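Local coordinates for transcriptional regulator, TetR family (Thermus thermophilus, PDB 3VPR), which represses transcription as a TetR-family regulator, probably by binding operator DNA through a helix-turn-helix motif, at residues L9-A13 / I50-I54; I54-L59 / F96-M100; F82-H86 / V151-N156; F90-Y94 / M158-P164; R127-R131 / V144-G148. All coordinates share one frame; numbering follows the deposited sequence.

Contact 1: L9-A13 / I50-I54; sequences LEEAA and ILYEI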
# COMPACT_ATOMS: atom_id res chain seq x y z
N LEU A 9 -3.81 21.48 13.54
CA LEU A 9 -3.52 20.10 13.13
C LEU A 9 -4.31 19.65 11.91
O LEU A 9 -3.75 19.02 11.02
CB LEU A 9 -3.74 19.12 14.28
CG LEU A 9 -2.77 19.33 15.45
CD1 LEU A 9 -3.05 18.29 16.54
CD2 LEU A 9 -1.33 19.21 14.96
N GLU A 10 -5.60 19.97 11.87
CA GLU A 10 -6.43 19.59 10.73
C GLU A 10 -6.00 20.34 9.46
O GLU A 10 -5.93 19.76 8.39
CB GLU A 10 -7.91 19.88 11.01
CG GLU A 10 -8.80 19.71 9.78
CD GLU A 10 -10.26 19.47 10.13
OE1 GLU A 10 -10.78 20.17 11.02
OE2 GLU A 10 -10.90 18.60 9.50
N GLU A 11 -5.70 21.62 9.61
CA GLU A 11 -5.27 22.44 8.48
C GLU A 11 -3.90 22.04 7.97
O GLU A 11 -3.65 22.08 6.77
CB GLU A 11 -5.25 23.93 8.86
CG GLU A 11 -6.63 24.53 9.08
CD GLU A 11 -7.50 24.47 7.84
OE1 GLU A 11 -7.12 25.08 6.82
OE2 GLU A 11 -8.57 23.81 7.88
N ALA A 12 -3.02 21.68 8.89
CA ALA A 12 -1.68 21.24 8.53
C ALA A 12 -1.84 19.93 7.77
O ALA A 12 -1.25 19.74 6.70
CB ALA A 12 -0.83 21.01 9.78
N ALA A 13 -2.64 19.03 8.31
CA ALA A 13 -2.87 17.75 7.66
C ALA A 13 -3.34 17.95 6.21
O ALA A 13 -2.87 17.26 5.30
CB ALA A 13 -3.88 16.92 8.44
N ILE A 50 4.23 18.35 14.87
CA ILE A 50 2.91 18.52 14.23
C ILE A 50 2.60 17.25 13.44
O ILE A 50 1.49 16.70 13.53
CB ILE A 50 2.89 19.75 13.27
CG1 ILE A 50 3.10 21.03 14.08
CG2 ILE A 50 1.56 19.81 12.50
CD1 ILE A 50 3.03 22.32 13.25
N LEU A 51 3.59 16.78 12.68
CA LEU A 51 3.45 15.56 11.91
C LEU A 51 3.21 14.39 12.87
O LEU A 51 2.42 13.49 12.60
CB LEU A 51 4.74 15.28 11.11
CG LEU A 51 4.80 13.87 10.51
CD1 LEU A 51 3.64 13.68 9.55
CD2 LEU A 51 6.13 13.66 9.80
N TYR A 52 3.92 14.41 13.99
CA TYR A 52 3.78 13.36 14.98
C TYR A 52 2.35 13.32 15.55
O TYR A 52 1.74 12.26 15.61
CB TYR A 52 4.81 13.57 16.10
CG TYR A 52 4.58 12.72 17.32
CD1 TYR A 52 4.62 11.33 17.25
CD2 TYR A 52 4.30 13.31 18.55
CE1 TYR A 52 4.38 10.54 18.36
CE2 TYR A 52 4.05 12.54 19.67
CZ TYR A 52 4.09 11.16 19.57
OH TYR A 52 3.82 10.41 20.69
N GLU A 53 1.82 14.47 15.95
CA GLU A 53 0.47 14.53 16.52
C GLU A 53 -0.62 14.19 15.50
O GLU A 53 -1.63 13.57 15.85
CB GLU A 53 0.23 15.89 17.18
CG GLU A 53 0.85 15.94 18.57
CD GLU A 53 0.65 17.24 19.29
OE1 GLU A 53 -0.50 17.72 19.36
OE2 GLU A 53 1.65 17.78 19.80
N ILE A 54 -0.41 14.56 14.25
CA ILE A 54 -1.36 14.20 13.21
C ILE A 54 -1.37 12.66 13.10
O ILE A 54 -2.43 12.04 13.04
CB ILE A 54 -0.96 14.82 11.86
CG1 ILE A 54 -1.32 16.31 11.86
CG2 ILE A 54 -1.64 14.08 10.71
CD1 ILE A 54 -0.84 17.07 10.64

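Contact 2: I54-L59 / F96-M100; sequences ISLLAL and FFVTM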
# COMPACT_ATOMS: atom_id res chain seq x y z
N ILE A 54 -0.41 14.56 14.25
CA ILE A 54 -1.36 14.20 13.21
C ILE A 54 -1.37 12.66 13.10
O ILE A 54 -2.43 12.04 13.04
CB ILE A 54 -0.96 14.82 11.86
CG1 ILE A 54 -1.32 16.31 11.86
CG2 ILE A 54 -1.64 14.08 10.71
CD1 ILE A 54 -0.84 17.07 10.64
N SER A 55 -0.19 12.05 13.08
CA SER A 55 -0.09 10.59 12.97
C SER A 55 -0.77 9.92 14.16
O SER A 55 -1.56 8.99 14.00
CB SER A 55 1.38 10.18 12.91
OG SER A 55 1.98 10.72 11.75
N LEU A 56 -0.46 10.39 15.36
CA LEU A 56 -1.06 9.86 16.59
C LEU A 56 -2.59 9.93 16.49
O LEU A 56 -3.28 8.92 16.68
CB LEU A 56 -0.58 10.68 17.79
CG LEU A 56 -0.03 9.95 19.01
CD1 LEU A 56 1.03 8.94 18.59
CD2 LEU A 56 0.57 10.99 19.97
N LEU A 57 -3.13 11.11 16.19
CA LEU A 57 -4.58 11.31 16.05
C LEU A 57 -5.21 10.28 15.11
O LEU A 57 -6.27 9.72 15.40
CB LEU A 57 -4.87 12.72 15.54
CG LEU A 57 -6.32 13.17 15.37
CD1 LEU A 57 -6.39 14.69 15.52
CD2 LEU A 57 -6.88 12.73 14.00
N ALA A 58 -4.56 10.03 13.98
CA ALA A 58 -5.08 9.07 13.03
C ALA A 58 -4.98 7.64 13.56
O ALA A 58 -5.95 6.89 13.48
CB ALA A 58 -4.34 9.19 11.70
N LEU A 59 -3.82 7.28 14.10
CA LEU A 59 -3.59 5.93 14.62
C LEU A 59 -4.36 5.60 15.89
O LEU A 59 -4.81 4.46 16.05
CB LEU A 59 -2.09 5.70 14.85
CG LEU A 59 -1.28 5.64 13.54
CD1 LEU A 59 0.21 5.68 13.82
CD2 LEU A 59 -1.66 4.39 12.78
N PHE A 96 -5.47 13.09 7.37
CA PHE A 96 -4.55 12.65 8.42
C PHE A 96 -3.79 11.39 8.00
O PHE A 96 -2.63 11.20 8.35
CB PHE A 96 -5.29 12.36 9.72
CG PHE A 96 -5.79 13.59 10.42
CD1 PHE A 96 -6.99 14.18 10.04
CD2 PHE A 96 -5.06 14.15 11.46
CE1 PHE A 96 -7.45 15.32 10.69
CE2 PHE A 96 -5.51 15.30 12.12
CZ PHE A 96 -6.71 15.89 11.74
N PHE A 97 -4.48 10.52 7.26
CA PHE A 97 -3.87 9.27 6.80
C PHE A 97 -2.87 9.52 5.69
O PHE A 97 -1.81 8.89 5.66
CB PHE A 97 -4.97 8.31 6.36
CG PHE A 97 -5.62 7.59 7.50
CD1 PHE A 97 -5.11 6.39 7.97
CD2 PHE A 97 -6.69 8.16 8.16
CE1 PHE A 97 -5.65 5.76 9.09
CE2 PHE A 97 -7.25 7.55 9.28
CZ PHE A 97 -6.73 6.35 9.74
N VAL A 98 -3.20 10.42 4.78
CA VAL A 98 -2.29 10.74 3.70
C VAL A 98 -1.03 11.35 4.30
O VAL A 98 0.08 11.12 3.83
CB VAL A 98 -2.93 11.74 2.70
CG1 VAL A 98 -1.89 12.19 1.66
CG2 VAL A 98 -4.12 11.08 2.01
N THR A 99 -1.20 12.12 5.37
CA THR A 99 -0.06 12.75 6.02
C THR A 99 0.82 11.71 6.72
O THR A 99 2.04 11.68 6.53
CB THR A 99 -0.51 13.80 7.07
OG1 THR A 99 -1.20 14.87 6.41
CG2 THR A 99 0.70 14.37 7.81
N MSE A 100 0.19 10.87 7.53
CA MSE A 100 0.89 9.83 8.28
C MSE A 100 1.71 8.85 7.43
O MSE A 100 2.88 8.58 7.72
CB MSE A 100 -0.09 9.02 9.11
CG MSE A 100 0.55 7.78 9.68
SE MSE A 100 -0.69 6.34 9.89
CE MSE A 100 -0.98 5.91 8.03

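Contact 3: F82-H86 / V151-N156; sequences FMEAH and VLSMLN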
# COMPACT_ATOMS: atom_id res chain seq x y z
N PHE A 82 -14.58 -4.77 12.40
CA PHE A 82 -13.23 -4.23 12.40
C PHE A 82 -12.91 -3.59 11.04
O PHE A 82 -12.49 -2.44 10.97
CB PHE A 82 -12.23 -5.34 12.70
CG PHE A 82 -10.80 -4.88 12.73
CD1 PHE A 82 -10.09 -4.69 11.55
CD2 PHE A 82 -10.15 -4.68 13.95
CE1 PHE A 82 -8.74 -4.29 11.59
CE2 PHE A 82 -8.82 -4.29 13.99
CZ PHE A 82 -8.11 -4.10 12.82
N MSE A 83 -13.16 -4.33 9.96
CA MSE A 83 -12.86 -3.84 8.62
C MSE A 83 -13.65 -2.59 8.25
O MSE A 83 -13.08 -1.64 7.68
CB MSE A 83 -13.09 -4.95 7.60
CG MSE A 83 -12.15 -6.14 7.79
SE MSE A 83 -12.52 -7.65 6.61
CE MSE A 83 -11.87 -6.87 4.93
N GLU A 84 -14.93 -2.57 8.57
CA GLU A 84 -15.77 -1.41 8.26
C GLU A 84 -15.43 -0.17 9.10
O GLU A 84 -15.39 0.94 8.57
CB GLU A 84 -17.25 -1.76 8.41
CG GLU A 84 -17.73 -2.66 7.28
CD GLU A 84 -19.23 -2.89 7.30
OE1 GLU A 84 -19.99 -1.90 7.32
OE2 GLU A 84 -19.65 -4.06 7.28
N ALA A 85 -15.18 -0.37 10.39
CA ALA A 85 -14.83 0.75 11.26
C ALA A 85 -13.51 1.33 10.77
O ALA A 85 -13.34 2.54 10.73
CB ALA A 85 -14.69 0.26 12.72
N HIS A 86 -12.57 0.46 10.38
CA HIS A 86 -11.27 0.91 9.88
C HIS A 86 -11.45 1.80 8.66
O HIS A 86 -10.94 2.91 8.61
CB HIS A 86 -10.41 -0.31 9.53
CG HIS A 86 -9.06 0.03 8.96
ND1 HIS A 86 -7.88 -0.40 9.53
CD2 HIS A 86 -8.71 0.72 7.85
CE1 HIS A 86 -6.86 0.03 8.80
NE2 HIS A 86 -7.34 0.71 7.78
N VAL A 151 -5.81 -8.80 5.15
CA VAL A 151 -6.88 -7.86 5.44
C VAL A 151 -6.38 -6.40 5.52
O VAL A 151 -6.96 -5.51 4.90
CB VAL A 151 -7.60 -8.23 6.76
CG1 VAL A 151 -8.69 -7.22 7.07
CG2 VAL A 151 -8.17 -9.62 6.66
N LEU A 152 -5.33 -6.17 6.30
CA LEU A 152 -4.80 -4.82 6.45
C LEU A 152 -4.36 -4.30 5.08
O LEU A 152 -4.53 -3.11 4.78
CB LEU A 152 -3.63 -4.81 7.45
CG LEU A 152 -4.03 -4.93 8.94
CD1 LEU A 152 -2.79 -5.14 9.81
CD2 LEU A 152 -4.77 -3.67 9.39
N SER A 153 -3.81 -5.18 4.25
CA SER A 153 -3.40 -4.76 2.91
C SER A 153 -4.61 -4.25 2.13
O SER A 153 -4.53 -3.23 1.46
CB SER A 153 -2.74 -5.93 2.15
OG SER A 153 -1.54 -6.34 2.80
N MSE A 154 -5.73 -4.96 2.22
CA MSE A 154 -6.91 -4.50 1.49
C MSE A 154 -7.36 -3.13 1.99
O MSE A 154 -7.62 -2.22 1.20
CB MSE A 154 -8.05 -5.52 1.62
CG MSE A 154 -7.78 -6.86 0.95
SE MSE A 154 -9.16 -8.19 1.33
CE MSE A 154 -8.36 -9.09 2.81
N LEU A 155 -7.43 -2.98 3.31
CA LEU A 155 -7.87 -1.73 3.91
C LEU A 155 -6.88 -0.58 3.71
O LEU A 155 -7.27 0.49 3.24
CB LEU A 155 -8.13 -1.95 5.41
CG LEU A 155 -9.11 -3.07 5.77
CD1 LEU A 155 -8.98 -3.39 7.25
CD2 LEU A 155 -10.55 -2.66 5.43
N ASN A 156 -5.60 -0.80 4.03
CA ASN A 156 -4.60 0.27 3.88
C ASN A 156 -4.27 0.66 2.44
O ASN A 156 -4.02 1.83 2.17
CB ASN A 156 -3.31 -0.07 4.64
CG ASN A 156 -3.52 -0.13 6.14
OD1 ASN A 156 -4.48 0.44 6.66
ND2 ASN A 156 -2.63 -0.82 6.86

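Contact 4: F90-Y94 / M158-P164; sequences FEENY and MIRWFRP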
# COMPACT_ATOMS: atom_id res chain seq x y z
N PHE A 90 -10.91 5.80 8.24
CA PHE A 90 -9.96 6.24 7.23
C PHE A 90 -10.55 7.33 6.34
O PHE A 90 -9.92 8.37 6.12
CB PHE A 90 -9.54 5.04 6.36
CG PHE A 90 -9.14 5.42 4.97
CD1 PHE A 90 -7.95 6.11 4.74
CD2 PHE A 90 -9.95 5.09 3.87
CE1 PHE A 90 -7.57 6.47 3.43
CE2 PHE A 90 -9.58 5.45 2.56
CZ PHE A 90 -8.39 6.15 2.34
N GLU A 91 -11.77 7.11 5.86
CA GLU A 91 -12.43 8.07 4.99
C GLU A 91 -12.83 9.39 5.64
O GLU A 91 -12.80 10.43 4.99
CB GLU A 91 -13.67 7.43 4.36
CG GLU A 91 -14.57 8.43 3.63
CD GLU A 91 -15.57 7.76 2.71
OE1 GLU A 91 -16.25 6.80 3.14
OE2 GLU A 91 -15.69 8.21 1.54
N GLU A 92 -13.22 9.36 6.91
CA GLU A 92 -13.62 10.58 7.60
C GLU A 92 -12.41 11.43 7.97
O GLU A 92 -12.51 12.65 8.13
CB GLU A 92 -14.39 10.24 8.88
CG GLU A 92 -15.57 9.31 8.69
CD GLU A 92 -16.19 8.90 10.01
OE1 GLU A 92 -15.43 8.44 10.89
OE2 GLU A 92 -17.42 9.02 10.17
N ASN A 93 -11.25 10.79 8.10
CA ASN A 93 -10.02 11.49 8.48
C ASN A 93 -8.96 11.30 7.39
O ASN A 93 -7.77 11.18 7.68
CB ASN A 93 -9.54 10.92 9.81
CG ASN A 93 -10.59 11.03 10.91
OD1 ASN A 93 -10.80 12.11 11.46
ND2 ASN A 93 -11.28 9.93 11.20
N TYR A 94 -9.42 11.28 6.14
CA TYR A 94 -8.55 11.08 4.99
C TYR A 94 -7.23 11.85 5.00
O TYR A 94 -6.16 11.26 4.87
CB TYR A 94 -9.34 11.40 3.71
CG TYR A 94 -8.56 11.17 2.44
CD1 TYR A 94 -8.39 9.88 1.94
CD2 TYR A 94 -7.99 12.23 1.74
CE1 TYR A 94 -7.68 9.66 0.77
CE2 TYR A 94 -7.27 12.01 0.57
CZ TYR A 94 -7.13 10.72 0.09
OH TYR A 94 -6.41 10.49 -1.06
N MSE A 158 -6.17 1.08 0.24
CA MSE A 158 -7.21 2.03 -0.16
C MSE A 158 -6.70 3.48 -0.15
O MSE A 158 -7.19 4.34 -0.89
CB MSE A 158 -8.43 1.93 0.76
CG MSE A 158 -9.40 0.79 0.46
SE MSE A 158 -10.96 0.80 1.66
CE MSE A 158 -11.95 2.25 0.86
N ILE A 159 -5.71 3.74 0.71
CA ILE A 159 -5.10 5.06 0.84
C ILE A 159 -4.51 5.53 -0.49
O ILE A 159 -4.24 6.72 -0.67
CB ILE A 159 -3.98 5.05 1.93
CG1 ILE A 159 -4.59 4.71 3.30
CG2 ILE A 159 -3.26 6.41 1.98
CD1 ILE A 159 -3.56 4.41 4.39
N ARG A 160 -4.31 4.60 -1.42
CA ARG A 160 -3.73 4.93 -2.72
C ARG A 160 -4.72 5.02 -3.87
O ARG A 160 -4.45 5.71 -4.85
CB ARG A 160 -2.65 3.90 -3.07
CG ARG A 160 -1.33 4.09 -2.34
CD ARG A 160 -0.68 5.40 -2.74
NE ARG A 160 0.70 5.52 -2.27
CZ ARG A 160 1.67 4.67 -2.58
NH1 ARG A 160 1.44 3.62 -3.36
NH2 ARG A 160 2.90 4.88 -2.11
N TRP A 161 -5.85 4.34 -3.76
CA TRP A 161 -6.82 4.37 -4.85
C TRP A 161 -8.20 4.93 -4.50
O TRP A 161 -8.97 5.26 -5.40
CB TRP A 161 -7.00 2.98 -5.46
CG TRP A 161 -7.60 1.95 -4.53
CD1 TRP A 161 -6.92 1.09 -3.71
CD2 TRP A 161 -9.00 1.65 -4.36
NE1 TRP A 161 -7.81 0.28 -3.04
CE2 TRP A 161 -9.08 0.60 -3.42
CE3 TRP A 161 -10.18 2.16 -4.91
CZ2 TRP A 161 -10.31 0.05 -3.02
CZ3 TRP A 161 -11.40 1.62 -4.51
CH2 TRP A 161 -11.45 0.57 -3.58
N PHE A 162 -8.52 5.03 -3.21
CA PHE A 162 -9.84 5.55 -2.85
C PHE A 162 -9.95 7.04 -3.09
O PHE A 162 -9.14 7.82 -2.59
CB PHE A 162 -10.18 5.27 -1.39
CG PHE A 162 -11.57 5.71 -1.01
CD1 PHE A 162 -12.68 5.01 -1.47
CD2 PHE A 162 -11.77 6.85 -0.23
CE1 PHE A 162 -13.97 5.42 -1.14
CE2 PHE A 162 -13.06 7.27 0.10
CZ PHE A 162 -14.16 6.55 -0.36
N ARG A 163 -10.96 7.42 -3.85
CA ARG A 163 -11.19 8.82 -4.16
C ARG A 163 -12.26 9.41 -3.26
O ARG A 163 -13.42 8.99 -3.31
CB ARG A 163 -11.59 8.98 -5.63
N PRO A 164 -11.88 10.37 -2.40
CA PRO A 164 -12.85 11.01 -1.50
C PRO A 164 -13.86 11.74 -2.38
O PRO A 164 -14.99 12.00 -1.97
CB PRO A 164 -11.99 11.98 -0.70
CG PRO A 164 -10.65 11.29 -0.67
CD PRO A 164 -10.51 10.81 -2.09

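Contact 5: R127-R131 / V144-G148; sequences RAILR and VALAG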
# COMPACT_ATOMS: atom_id res chain seq x y z
N ARG A 127 -5.37 -9.83 14.62
CA ARG A 127 -4.90 -11.19 14.78
C ARG A 127 -5.67 -11.91 15.87
O ARG A 127 -6.01 -13.09 15.73
CB ARG A 127 -3.40 -11.20 15.11
CG ARG A 127 -2.53 -10.67 13.98
CD ARG A 127 -1.05 -10.94 14.25
NE ARG A 127 -0.21 -10.38 13.20
CZ ARG A 127 1.12 -10.42 13.19
NH1 ARG A 127 1.77 -11.01 14.19
NH2 ARG A 127 1.80 -9.87 12.20
N ALA A 128 -5.96 -11.19 16.96
CA ALA A 128 -6.72 -11.78 18.07
C ALA A 128 -8.10 -12.21 17.59
O ALA A 128 -8.59 -13.26 17.99
CB ALA A 128 -6.84 -10.78 19.23
N ILE A 129 -8.73 -11.40 16.74
CA ILE A 129 -10.06 -11.76 16.22
C ILE A 129 -9.96 -13.00 15.33
O ILE A 129 -10.76 -13.92 15.44
CB ILE A 129 -10.67 -10.62 15.38
CG1 ILE A 129 -10.97 -9.41 16.27
CG2 ILE A 129 -11.93 -11.09 14.69
CD1 ILE A 129 -11.52 -8.21 15.51
N LEU A 130 -8.96 -13.03 14.46
CA LEU A 130 -8.77 -14.17 13.56
C LEU A 130 -8.40 -15.42 14.35
O LEU A 130 -8.95 -16.50 14.10
CB LEU A 130 -7.66 -13.86 12.55
CG LEU A 130 -7.96 -12.69 11.61
CD1 LEU A 130 -6.72 -12.33 10.79
CD2 LEU A 130 -9.14 -13.05 10.71
N ARG A 131 -7.49 -15.28 15.31
CA ARG A 131 -7.07 -16.42 16.12
C ARG A 131 -8.25 -17.03 16.88
O ARG A 131 -8.36 -18.26 16.98
CB ARG A 131 -5.96 -16.00 17.09
CG ARG A 131 -5.58 -17.09 18.08
CD ARG A 131 -4.25 -16.80 18.77
NE ARG A 131 -4.04 -15.38 19.01
CZ ARG A 131 -3.25 -14.61 18.27
NH1 ARG A 131 -2.59 -15.12 17.24
NH2 ARG A 131 -3.15 -13.32 18.54
N VAL A 144 -2.43 -16.95 10.91
CA VAL A 144 -3.03 -15.74 11.47
C VAL A 144 -2.32 -14.43 11.08
O VAL A 144 -2.97 -13.43 10.78
CB VAL A 144 -3.11 -15.83 13.02
CG1 VAL A 144 -3.58 -14.52 13.61
CG2 VAL A 144 -4.05 -16.96 13.43
N ALA A 145 -0.99 -14.44 11.10
CA ALA A 145 -0.24 -13.24 10.76
C ALA A 145 -0.48 -12.90 9.29
O ALA A 145 -0.71 -11.75 8.94
CB ALA A 145 1.27 -13.43 11.02
N LEU A 146 -0.46 -13.93 8.44
CA LEU A 146 -0.67 -13.74 7.01
C LEU A 146 -2.10 -13.27 6.70
O LEU A 146 -2.30 -12.37 5.90
CB LEU A 146 -0.37 -15.03 6.24
CG LEU A 146 -0.58 -14.94 4.73
CD1 LEU A 146 0.77 -14.84 4.03
CD2 LEU A 146 -1.35 -16.17 4.24
N ALA A 147 -3.08 -13.90 7.34
CA ALA A 147 -4.47 -13.51 7.11
C ALA A 147 -4.67 -12.07 7.56
O ALA A 147 -5.38 -11.29 6.91
CB ALA A 147 -5.41 -14.45 7.87
N GLY A 148 -4.04 -11.73 8.69
CA GLY A 148 -4.16 -10.37 9.20
C GLY A 148 -3.52 -9.38 8.25
O GLY A 148 -4.01 -8.26 8.05

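Contact 1: L9-A13 / I50-I54
In the TetR-type DNA-binding domain, Leu9, Ala12 and Ala13 of the first helix meet Ile50, Glu53 and Ile54 of the long helix that leads out of it. The two short segments run almost at right angles, 99° between their directions, with axes 9.9 Å apart at closest approach. Leu9 divides its two methyls between Ile50 and Glu53. CD2 lies 3.8 Å from Ile50 CG2. CD1 meets the Glu53 side chain at a slant, 3.8 Å from its OE1. Ile54 reaches across to the first helix. Its CG1 stands anti to the carbonyl carbon (chi1 -77°) and the chain runs on extended, which carries CD1 to the backbone there. This methyl sits 3.5 Å from Leu9 O and equally close to Ala13 N. These two atoms already share a helical hydrogen bond, so the methyl rests on a polar pair that is satisfied. Ala12 CB fills the place between the isoleucines, 3.8 Å from Ile50 CG2. Ala13 CB touches the end of Ile54. The small alanines leave room for Ile50 CG2 and Ile54 CD1 to come close. Phe44 covers Leu9 and Ile50, and Leu29 covers Ala12 and Ile50. The contact is therefore part of the small hydrophobic core beneath the predicted helix-turn-helix, as in the three-helix DNA-binding domain of TetR-family repressors.

Contact 2: I54-L59 / F96-M100
Phe96 is the centre of the tight part of this contact, held between Leu57 and Ile54 of the long helix and Ala58 beside them. Leu57 CD2 lies over one face of the Phe96 ring, 3.6 Å from the ring centroid and 20° off the normal, a CH-pi contact. It sits toward the rim, above CD2 and CE2. With chi1 at -178°, Leu57 turns CG away from its own backbone N and brings the methyl over the ring. Ile54 CG2 meets the same ring obliquely, 3.5 Å from Phe96 CD2, and also touches Thr99 CG2 at 3.7 Å. Ala58 CB packs on Phe96 CB and lies over a face of the Phe97 ring, 4.2 Å from its centroid. A serine in place of Phe96 would probably leave Leu57 and Ile54 without their ring and open a gap between the helices. Leu57 itself is on the partly exposed margin of this tight part.

Fewer atoms meet at the Met100 end. Met100, a selenomethionine, is partly exposed. Its chain, bent at chi2 and chi3, crosses Leu59 at about a right angle, with SE 3.6 Å from Leu59 CD2. Ser55 OG lies 3.7 Å from Met100 CA, but its hydrogen bond goes to Leu51 O in its own helix. The segments cross at 123°, their axes 8.7 Å apart. The long helix here runs from the DNA-binding domain into the C-terminal domain, and helix 94-103 packs against it at that junction, as in TetR-family repressors.

Contact 3: F82-H86 / V151-N156
Leu155 crosses His86 at a slant and covers one face of its ring. Leu155 CB lies over the imidazole, 3.9 Å from the ring centroid and 23° off its normal, a CH-pi contact offset toward NE2 and CD2. Leu155 CD1 reaches the other part of the ring, 3.8 Å from His86 CG. Asn156 comes to the ring from its edge instead. Its OD1 lies near the imidazole plane, 3.1 Å from His86 NE2, with ring and amide planes 39° apart. The hydrogen bond from NE2 to OD1 is weak because it is strongly bent, 121° at the hydrogen. The first torsion of His86 is trans, so the ring extends toward helix 144-161. One turn back, Met83, a selenomethionine, crosses Val151 at about a right angle, with CG 3.7 Å from Val151 CG1. Leu155 CD2 settles against the backbone, 3.5 Å from Met83 O. Leu155 CD1 also stands at the edge of the Phe82 ring. The two segments run in nearly the same direction.

His86 ND1 is hydrogen-bonded to His122 on helix 109-135, and Phe82 stacks on that same histidine. Asn156 packs against Trp157 of the second subunit. An alanine at His86 would probably leave Asn156 OD1 and His122 without this partner and uncover Leu155. The bond to His122, helped by the weak one to Asn156, is likely to restrict the rotation of the buried imidazole, which links three helices of the C-terminal domain through polar groups among mostly apolar side chains.

Contact 4: F90-Y94 / M158-P164
Phe90 and Phe162 both carry CG on the side away from their backbone N (chi1 152° and -176°), which turns the two rings toward each other across the contact. They meet obliquely, with Phe90 CE2 3.8 Å from Phe162 CD2. Another ring carbon of Phe90, CE1, lies 3.5 Å from Ile159 CG1. Met158 CB touches the ring more loosely. Tyr94 takes a similar first torsion and turns one ring face to Pro164, whose CG points at its centre. Pro164 CG stands 3.4 Å from the ring centroid, almost exactly on the normal, a well-centred CH-pi contact. Glu91 reaches the Phe162 ring at its edge. Its OE2 lies in the ring plane, 3.0 Å from Phe162 CZ, and the carboxylate plane is turned 83° to the ring. The carboxylate oxygen faces the C-H rim, where its charge would probably be tolerated. Glu91 OE1 makes a weak hydrogen bond to Ala170 N, at the start of helix 170-183. On the other subunit, Arg149 makes a cation-pi contact with Trp161. The contact joins the end of helix 75-92 and the start of helix 94-103 to the chain leaving helix 144-161, an aromatic cluster within the all-helical C-terminal domain of this TetR-family protein.

Contact 5: R127-R131 / V144-G148
Apolar contacts centre on Val144, at the start of helix 144-161, and Leu130 of helix 109-135. Val144 points its CG1 at the helix of Arg127, 3.5 Å from Arg127 O and 3.6 Å from Arg127 CB. A chi1 of 173° sets this methyl opposite the valine's own N, against the turn between Arg127 and Arg131. Leu130 CD1 lies on the partner backbone, 3.5 Å from Gly148 N, and the same methyl is 3.8 Å from Ala147 CB. Gly148 has no side chain; a CB there would touch Arg127 CG and Leu130 CD1. The helix axes come within 9.2 Å, at 121° between their directions.

The arginines add contacts of another kind. The extended Arg127 chain passes obliquely over Val144 and lays one guanidinium face on Ala145 CB, 3.7 Å from CZ. Its NE is buried here with no partner in the model, while NH2 makes a long, weak ion pair with Glu123. Arg131 bends its chain at chi3 and brings NH1 3.8 Å from Val144 CG1. Its charge is met by Glu124 in a salt bridge.

Leu130 and Ala147 also pack on Leu185 and Leu180 of the second subunit. The contact joins consecutive helices 109-135 and 144-161 of the C-terminal domain; the latter also faces the second subunit, consistent with the helical dimer interface of TetR-family repressors.

How the contacts relate
From the N terminus, contact 1 closes the first loop, tying helix 4-19 to helix 47-70. Contact 2 follows in series, sharing Ile54, and brings helix 94-103 onto the same long helix; Ala13 and Leu51 of contact 1 touch its Thr99. Contacts 3 and 4 each cross contact 2 and each other. Both join helix 75-92 to helix 144-161, contact 4 nearer their C-terminal ends. Phe97 of contact 2 rests on Phe90 of contact 4. Contact 5 joins helix 109-135 to the start of helix 144-161. It is nested inside the loops of contacts 3 and 4, and its Ile129 meets Phe82 of contact 3. Its centre lies about 31 Å from that of contact 1.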